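Local coordinates for protein putative HAD family hydrolase (Streptomyces avermitilis, PDB 3MMZ) that probably acts as the HAD phosphatase domain of a longer protein thought to transfer CMP from CTP to N-acylneuraminate, releasing diphosphate, at residues A70-A73 against R74-K77; L89-K92 against Q93-E96; I151-I154 against A155-L159. All blocks are in the same frame, centred on the assembly; numbering follows the deposited sequence.

Contact 1 (A70-A73 against R74-K77); sequences AARA and RKLK
R72 and L76 pack side chain to side chain across the last turn of helix 68-76. Three backbone carbonyls are met by the residue four places on. R74 N donates to A70 O at 2.8 Å. K75 N donates to A71 O, and L76 N reaches R72 O at 3.0 Å. K77 has a positive phi (59°) and closes the helix as a Schellman motif. Its N donates to R74 O at 3.1 Å.

R72 sends CG to the side trans to its backbone N (chi1 -178°). The chain then bends at chi2 and runs past L76. L76 CD2 sits over the centre of one guanidinium face, 3.8 Å from R72 CZ. R72 NH1 passes 3.5 Å from K75 CG. The side chains of R72 and K75 lie side by side and point the same way. The charge of K75 is met elsewhere: NZ makes a salt bridge to E64 of the second subunit. R42 of the same chain lies close to that ammonium as a like charge. The R74 guanidinium folds back beside A71, with NH2 3.5 Å from A71 CA.

This helix belongs to the beta-alpha-beta unit of strands 57-62 and 80-82. R72 also touches F19, and I30 of the second subunit. The carbonyls of A70, A71, R72 and R74 are met within this turn, while the K75 ammonium takes its carboxylate from a neighbouring subunit.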
loop_
_atom_site.group_PDB
_atom_site.type_symbol
_atom_site.label_atom_id
_atom_site.label_comp_id
_atom_site.label_asym_id
_atom_site.label_seq_id
_atom_site.Cartn_x
_atom_site.Cartn_y
_atom_site.Cartn_z
ATOM N N ALA D 70 8.576 12.156 -29.285
ATOM C CA ALA D 70 8.229 13.282 -30.135
ATOM C C ALA D 70 6.719 13.447 -30.242
ATOM O O ALA D 70 6.221 14.568 -30.332
ATOM C CB ALA D 70 8.833 13.111 -31.505
ATOM N N ALA D 71 6.006 12.323 -30.252
ATOM C CA ALA D 71 4.552 12.325 -30.315
ATOM C C ALA D 71 3.978 13.002 -29.072
ATOM O O ALA D 71 3.043 13.787 -29.173
ATOM C CB ALA D 71 4.020 10.896 -30.454
ATOM N N ARG D 72 4.563 12.710 -27.910
ATOM C CA ARG D 72 4.181 13.368 -26.658
ATOM C C ARG D 72 4.525 14.856 -26.712
ATOM O O ARG D 72 3.708 15.707 -26.350
ATOM C CB ARG D 72 4.887 12.715 -25.464
ATOM C CG ARG D 72 4.506 13.308 -24.112
ATOM C CD ARG D 72 2.993 13.216 -23.890
ATOM N NE ARG D 72 2.625 13.615 -22.536
ATOM C CZ ARG D 72 1.401 13.968 -22.160
ATOM N NH1 ARG D 72 0.387 13.949 -23.022
ATOM N NH2 ARG D 72 1.200 14.328 -20.906
ATOM N N ALA D 73 5.736 15.157 -27.186
ATOM C CA ALA D 73 6.207 16.531 -27.272
ATOM C C ALA D 73 5.282 17.353 -28.187
ATOM O O ALA D 73 4.985 18.511 -27.887
ATOM C CB ALA D 73 7.645 16.569 -27.766
ATOM N N ARG D 74 4.819 16.724 -29.267
ATOM C CA ARG D 74 3.897 17.344 -30.232
ATOM C C ARG D 74 2.577 17.735 -29.562
ATOM O O ARG D 74 2.129 18.874 -29.682
ATOM C CB ARG D 74 3.641 16.389 -31.406
ATOM C CG ARG D 74 3.226 17.061 -32.709
ATOM C CD ARG D 74 3.483 16.158 -33.926
ATOM N NE ARG D 74 2.657 14.943 -33.928
ATOM C CZ ARG D 74 3.124 13.702 -33.789
ATOM N NH1 ARG D 74 2.284 12.672 -33.799
ATOM N NH2 ARG D 74 4.427 13.476 -33.638
ATOM N N LYS D 75 1.980 16.788 -28.838
ATOM C CA LYS D 75 0.732 17.032 -28.125
ATOM C C LYS D 75 0.886 18.134 -27.068
ATOM O O LYS D 75 -0.016 18.949 -26.886
ATOM C CB LYS D 75 0.174 15.711 -27.554
ATOM C CG LYS D 75 -0.042 15.648 -26.041
ATOM C CD LYS D 75 -1.290 16.372 -25.557
ATOM C CE LYS D 75 -2.540 15.525 -25.659
ATOM N NZ LYS D 75 -3.642 16.213 -24.950
ATOM N N LEU D 76 2.038 18.166 -26.399
ATOM C CA LEU D 76 2.319 19.171 -25.377
ATOM C C LEU D 76 2.750 20.531 -25.958
ATOM O O LEU D 76 2.873 21.507 -25.217
ATOM C CB LEU D 76 3.398 18.658 -24.412
ATOM C CG LEU D 76 3.085 17.426 -23.554
ATOM C CD1 LEU D 76 4.329 17.003 -22.777
ATOM C CD2 LEU D 76 1.914 17.689 -22.621
ATOM N N LYS D 77 2.988 20.586 -27.269
ATOM C CA LYS D 77 3.481 21.810 -27.936
ATOM C C LYS D 77 4.830 22.304 -27.385
ATOM O O LYS D 77 5.043 23.511 -27.213
ATOM C CB LYS D 77 2.443 22.953 -27.869
ATOM C CG LYS D 77 1.082 22.656 -28.471
ATOM C CD LYS D 77 0.138 23.821 -28.182
ATOM C CE LYS D 77 -1.065 23.838 -29.117
ATOM N NZ LYS D 77 -2.182 23.004 -28.593
#

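Contact 2 (L89-K92 against Q93-E96); sequences LALK and QWCE
L91 places CG trans to its backbone N (chi1 177°) and then turns at chi2, which brings CD1 along the helix toward W94 and C95. C95 takes a different setting: its SG lies opposite the carbonyl carbon, beside the backbone N (chi1 -70°). The two groups meet with L91 CD1 3.9 Å from C95 SG. L91 CD1 also approaches the indole obliquely, 4.4 Å from W94 CE3.

K92 stays extended until its last bend, at chi4. E96 reaches back toward it, and the two side chains run across each other at a slant. K92 NZ and E96 OE2 form a salt bridge at 3.6 Å, which is long for a close ion pair. E96 CG also brushes the backbone, 3.2 Å from K92 O.

All of this lies on helix 87-98 of the Rossmann-like HAD domain. The helix lies against the central parallel sheet. L91 touches L61 and Y107, W94 touches T57 and L59, and C95 touches V105. L91 also meets C117 of helix 115-120. The K92 and E96 side chains belong to the exposed part of the helix, so solvent probably weakens their pairing.

Regular i to i+4 bonds hold the turn. Q93 N donates to L89 O at 3.0 Å, and W94 N to A90 O. C95 N donates to L91 O with a nearly straight N-H (173°). E96 N reaches K92 O at 3.1 Å.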
loop_
_atom_site.group_PDB
_atom_site.type_symbol
_atom_site.label_atom_id
_atom_site.label_comp_id
_atom_site.label_asym_id
_atom_site.label_seq_id
_atom_site.Cartn_x
_atom_site.Cartn_y
_atom_site.Cartn_z
ATOM N N LEU D 89 25.931 17.209 -23.117
ATOM C CA LEU D 89 26.501 18.119 -24.129
ATOM C C LEU D 89 25.423 18.805 -24.953
ATOM O O LEU D 89 25.511 20.005 -25.244
ATOM C CB LEU D 89 27.449 17.368 -25.059
ATOM C CG LEU D 89 28.671 16.738 -24.396
ATOM C CD1 LEU D 89 29.477 15.975 -25.431
ATOM C CD2 LEU D 89 29.509 17.818 -23.727
ATOM N N ALA D 90 24.398 18.034 -25.318
ATOM C CA ALA D 90 23.265 18.566 -26.053
ATOM C C ALA D 90 22.580 19.653 -25.227
ATOM O O ALA D 90 22.199 20.700 -25.756
ATOM C CB ALA D 90 22.290 17.454 -26.407
ATOM N N LEU D 91 22.463 19.402 -23.925
ATOM C CA LEU D 91 21.856 20.338 -22.990
ATOM C C LEU D 91 22.700 21.596 -22.783
ATOM O O LEU D 91 22.161 22.709 -22.777
ATOM C CB LEU D 91 21.578 19.643 -21.648
ATOM C CG LEU D 91 20.994 20.431 -20.470
ATOM C CD1 LEU D 91 19.759 21.229 -20.862
ATOM C CD2 LEU D 91 20.666 19.452 -19.338
ATOM N N LYS D 92 24.009 21.426 -22.611
ATOM C CA LYS D 92 24.905 22.574 -22.432
ATOM C C LYS D 92 24.830 23.517 -23.636
ATOM O O LYS D 92 24.710 24.728 -23.469
ATOM C CB LYS D 92 26.347 22.121 -22.183
ATOM C CG LYS D 92 27.303 23.251 -21.824
ATOM C CD LYS D 92 28.587 22.707 -21.221
ATOM C CE LYS D 92 29.608 23.805 -20.963
ATOM N NZ LYS D 92 30.282 24.226 -22.216
ATOM N N GLN D 93 24.884 22.943 -24.835
ATOM C CA GLN D 93 24.783 23.691 -26.090
ATOM C C GLN D 93 23.423 24.394 -26.232
ATOM O O GLN D 93 23.356 25.563 -26.617
ATOM C CB GLN D 93 25.037 22.750 -27.279
ATOM C CG GLN D 93 25.171 23.454 -28.637
ATOM C CD GLN D 93 25.038 22.501 -29.823
ATOM O OE1 GLN D 93 26.022 22.190 -30.502
ATOM N NE2 GLN D 93 23.822 22.030 -30.069
ATOM N N TRP D 94 22.345 23.683 -25.911
ATOM C CA TRP D 94 20.996 24.249 -25.986
ATOM C C TRP D 94 20.853 25.469 -25.070
ATOM O O TRP D 94 20.356 26.517 -25.502
ATOM C CB TRP D 94 19.956 23.176 -25.651
ATOM C CG TRP D 94 18.538 23.637 -25.751
ATOM C CD1 TRP D 94 17.762 23.660 -26.872
ATOM C CD2 TRP D 94 17.719 24.129 -24.684
ATOM N NE1 TRP D 94 16.510 24.142 -26.573
ATOM C CE2 TRP D 94 16.456 24.438 -25.237
ATOM C CE3 TRP D 94 17.929 24.342 -23.315
ATOM C CZ2 TRP D 94 15.403 24.944 -24.469
ATOM C CZ3 TRP D 94 16.875 24.847 -22.545
ATOM C CH2 TRP D 94 15.630 25.141 -23.128
ATOM N N CYS D 95 21.314 25.342 -23.822
ATOM C CA CYS D 95 21.327 26.461 -22.877
ATOM C C CYS D 95 22.036 27.681 -23.457
ATOM O O CYS D 95 21.525 28.796 -23.385
ATOM C CB CYS D 95 22.021 26.070 -21.584
ATOM S SG CYS D 95 21.067 24.894 -20.605
ATOM N N GLU D 96 23.221 27.445 -24.008
ATOM C CA GLU D 96 24.034 28.503 -24.620
ATOM C C GLU D 96 23.258 29.210 -25.736
ATOM O O GLU D 96 23.239 30.445 -25.822
ATOM C CB GLU D 96 25.323 27.915 -25.197
ATOM C CG GLU D 96 26.337 27.401 -24.180
ATOM C CD GLU D 96 27.637 26.941 -24.839
ATOM O OE1 GLU D 96 28.236 27.733 -25.609
ATOM O OE2 GLU D 96 28.073 25.798 -24.583
#

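Contact 3 (I151-I154 against A155-L159); sequences IREI and ASWIL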
loop_
_atom_site.group_PDB
_atom_site.type_symbol
_atom_site.label_atom_id
_atom_site.label_comp_id
_atom_site.label_asym_id
_atom_site.label_seq_id
_atom_site.Cartn_x
_atom_site.Cartn_y
_atom_site.Cartn_z
ATOM N N ILE D 151 5.653 15.636 -12.737
ATOM C CA ILE D 151 5.817 16.962 -13.337
ATOM C C ILE D 151 4.710 17.913 -12.870
ATOM O O ILE D 151 4.957 19.108 -12.643
ATOM C CB ILE D 151 5.888 16.920 -14.892
ATOM C CG1 ILE D 151 6.807 15.768 -15.383
ATOM C CG2 ILE D 151 6.381 18.270 -15.448
ATOM C CD1 ILE D 151 8.202 15.762 -14.757
ATOM N N ARG D 152 3.504 17.380 -12.688
ATOM C CA ARG D 152 2.433 18.174 -12.105
ATOM C C ARG D 152 2.801 18.674 -10.707
ATOM O O ARG D 152 2.536 19.823 -10.375
ATOM C CB ARG D 152 1.102 17.427 -12.066
ATOM C CG ARG D 152 -0.069 18.409 -11.909
ATOM C CD ARG D 152 -1.161 17.829 -11.101
ATOM N NE ARG D 152 -2.185 18.818 -10.705
ATOM C CZ ARG D 152 -2.069 19.657 -9.675
ATOM N NH1 ARG D 152 -3.057 20.488 -9.372
ATOM N NH2 ARG D 152 -0.954 19.679 -8.943
ATOM N N GLU D 153 3.427 17.817 -9.901
ATOM C CA GLU D 153 3.915 18.226 -8.577
ATOM C C GLU D 153 4.932 19.370 -8.666
ATOM O O GLU D 153 4.829 20.354 -7.933
ATOM C CB GLU D 153 4.516 17.027 -7.836
ATOM C CG GLU D 153 4.934 17.333 -6.406
ATOM C CD GLU D 153 5.511 16.125 -5.679
ATOM O OE1 GLU D 153 5.614 15.041 -6.281
ATOM O OE2 GLU D 153 5.852 16.266 -4.485
ATOM N N ILE D 154 5.927 19.227 -9.544
ATOM C CA ILE D 154 6.914 20.285 -9.776
ATOM C C ILE D 154 6.232 21.581 -10.229
ATOM O O ILE D 154 6.586 22.677 -9.787
ATOM C CB ILE D 154 7.986 19.829 -10.798
ATOM C CG1 ILE D 154 8.721 18.595 -10.244
ATOM C CG2 ILE D 154 8.976 20.959 -11.129
ATOM C CD1 ILE D 154 9.602 17.868 -11.263
ATOM N N ALA D 155 5.246 21.463 -11.107
ATOM C CA ALA D 155 4.520 22.640 -11.566
ATOM C C ALA D 155 3.898 23.386 -10.380
ATOM O O ALA D 155 3.865 24.616 -10.375
ATOM C CB ALA D 155 3.450 22.255 -12.608
ATOM N N SER D 156 3.439 22.642 -9.368
ATOM C CA SER D 156 2.813 23.256 -8.185
ATOM C C SER D 156 3.829 23.930 -7.274
ATOM O O SER D 156 3.495 24.908 -6.607
ATOM C CB SER D 156 1.934 22.269 -7.391
ATOM O OG SER D 156 2.713 21.376 -6.608
ATOM N N TRP D 157 5.067 23.429 -7.255
ATOM C CA TRP D 157 6.151 24.132 -6.554
ATOM C C TRP D 157 6.373 25.514 -7.170
ATOM O O TRP D 157 6.502 26.513 -6.464
ATOM C CB TRP D 157 7.470 23.355 -6.644
ATOM C CG TRP D 157 7.486 22.020 -5.989
ATOM C CD1 TRP D 157 6.583 21.519 -5.086
ATOM C CD2 TRP D 157 8.491 21.019 -6.150
ATOM N NE1 TRP D 157 6.960 20.252 -4.698
ATOM C CE2 TRP D 157 8.122 19.919 -5.342
ATOM C CE3 TRP D 157 9.660 20.934 -6.927
ATOM C CZ2 TRP D 157 8.894 18.748 -5.267
ATOM C CZ3 TRP D 157 10.419 19.766 -6.862
ATOM C CH2 TRP D 157 10.036 18.696 -6.028
ATOM N N ILE D 158 6.432 25.553 -8.496
ATOM C CA ILE D 158 6.746 26.772 -9.228
ATOM C C ILE D 158 5.558 27.740 -9.244
ATOM O O ILE D 158 5.733 28.949 -9.054
ATOM C CB ILE D 158 7.207 26.450 -10.695
ATOM C CG1 ILE D 158 8.366 25.434 -10.718
ATOM C CG2 ILE D 158 7.556 27.730 -11.474
ATOM C CD1 ILE D 158 9.584 25.860 -9.922
ATOM N N LEU D 159 4.356 27.216 -9.459
ATOM C CA LEU D 159 3.183 28.070 -9.725
ATOM C C LEU D 159 2.157 28.136 -8.591
ATOM O O LEU D 159 1.225 28.948 -8.629
ATOM C CB LEU D 159 2.493 27.628 -11.020
ATOM C CG LEU D 159 3.371 27.639 -12.272
ATOM C CD1 LEU D 159 2.650 26.930 -13.424
ATOM C CD2 LEU D 159 3.794 29.058 -12.663
HETATM O O HOH W 1 5.896 18.318 -3.091
#
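W157 lays one face of its indole over the backbone of E153 and I154. E153 O stands 3.5 Å above the ring plane, displaced toward the rim. I154 CG1 comes over the same ring, 4.0 Å from W157 CZ3. With CG opposite the carbonyl carbon and beside the backbone N (chi1 -64°), the indole is brought back along the helix toward these two residues.

E153 O is heavily used. W157 N donates to it in the carbonyl plane at 3.2 Å. S156 OG donates to it at 2.7 Å, with OG held between its own N and carbonyl carbon (chi1 77°). S156 N adds a weak bond.

One water joins the side chains of E153 and W157. It donates to E153 OE2 at 2.5 Å and accepts from W157 NE1 at 2.7 Å, lying in the ring plane at the indole edge. The carboxylate is turned 69° from the ring. Replacing W157 with an alanine would probably leave this water without its N-H donor and uncover the I154 side chain on that flank.

Helix 150-159 packs on the parallel sheet of the HAD fold. I154 touches L106, V108 and V125, and W157 also rests on V125. I151 and I158 reach helix 42-53.

Further out, E153 is fixed by T143 OG1 on OE2 and by V144 N on OE1. R152 passes S156 CB obliquely, with NH2 at 4.2 Å. Its NH1 makes a salt bridge to D111 of the second subunit, and D44 OD1 accepts from R152 N.

How the contacts relate
The three contacts follow one another along the chain and do not touch. Contact 2 and contact 3 lie on opposite sides of the chain's centre, with centres 24 Å apart. They pack on opposite faces of the parallel sheet: contact 2 meets Y107, contact 3 meets L106 and V108. Contacts 1 and 3 come nearer, about 8 Å between nearest atoms. Both also meet the second subunit. D18 binds calcium together with D20 and N110. Its side chain is about 8 Å from that of I151, 9 Å from L91 and 12 Å from R72. At the second calcium site, the A138 side chain is about 8 Å from that of W157. None of the three contacts supplies a ligand to either site.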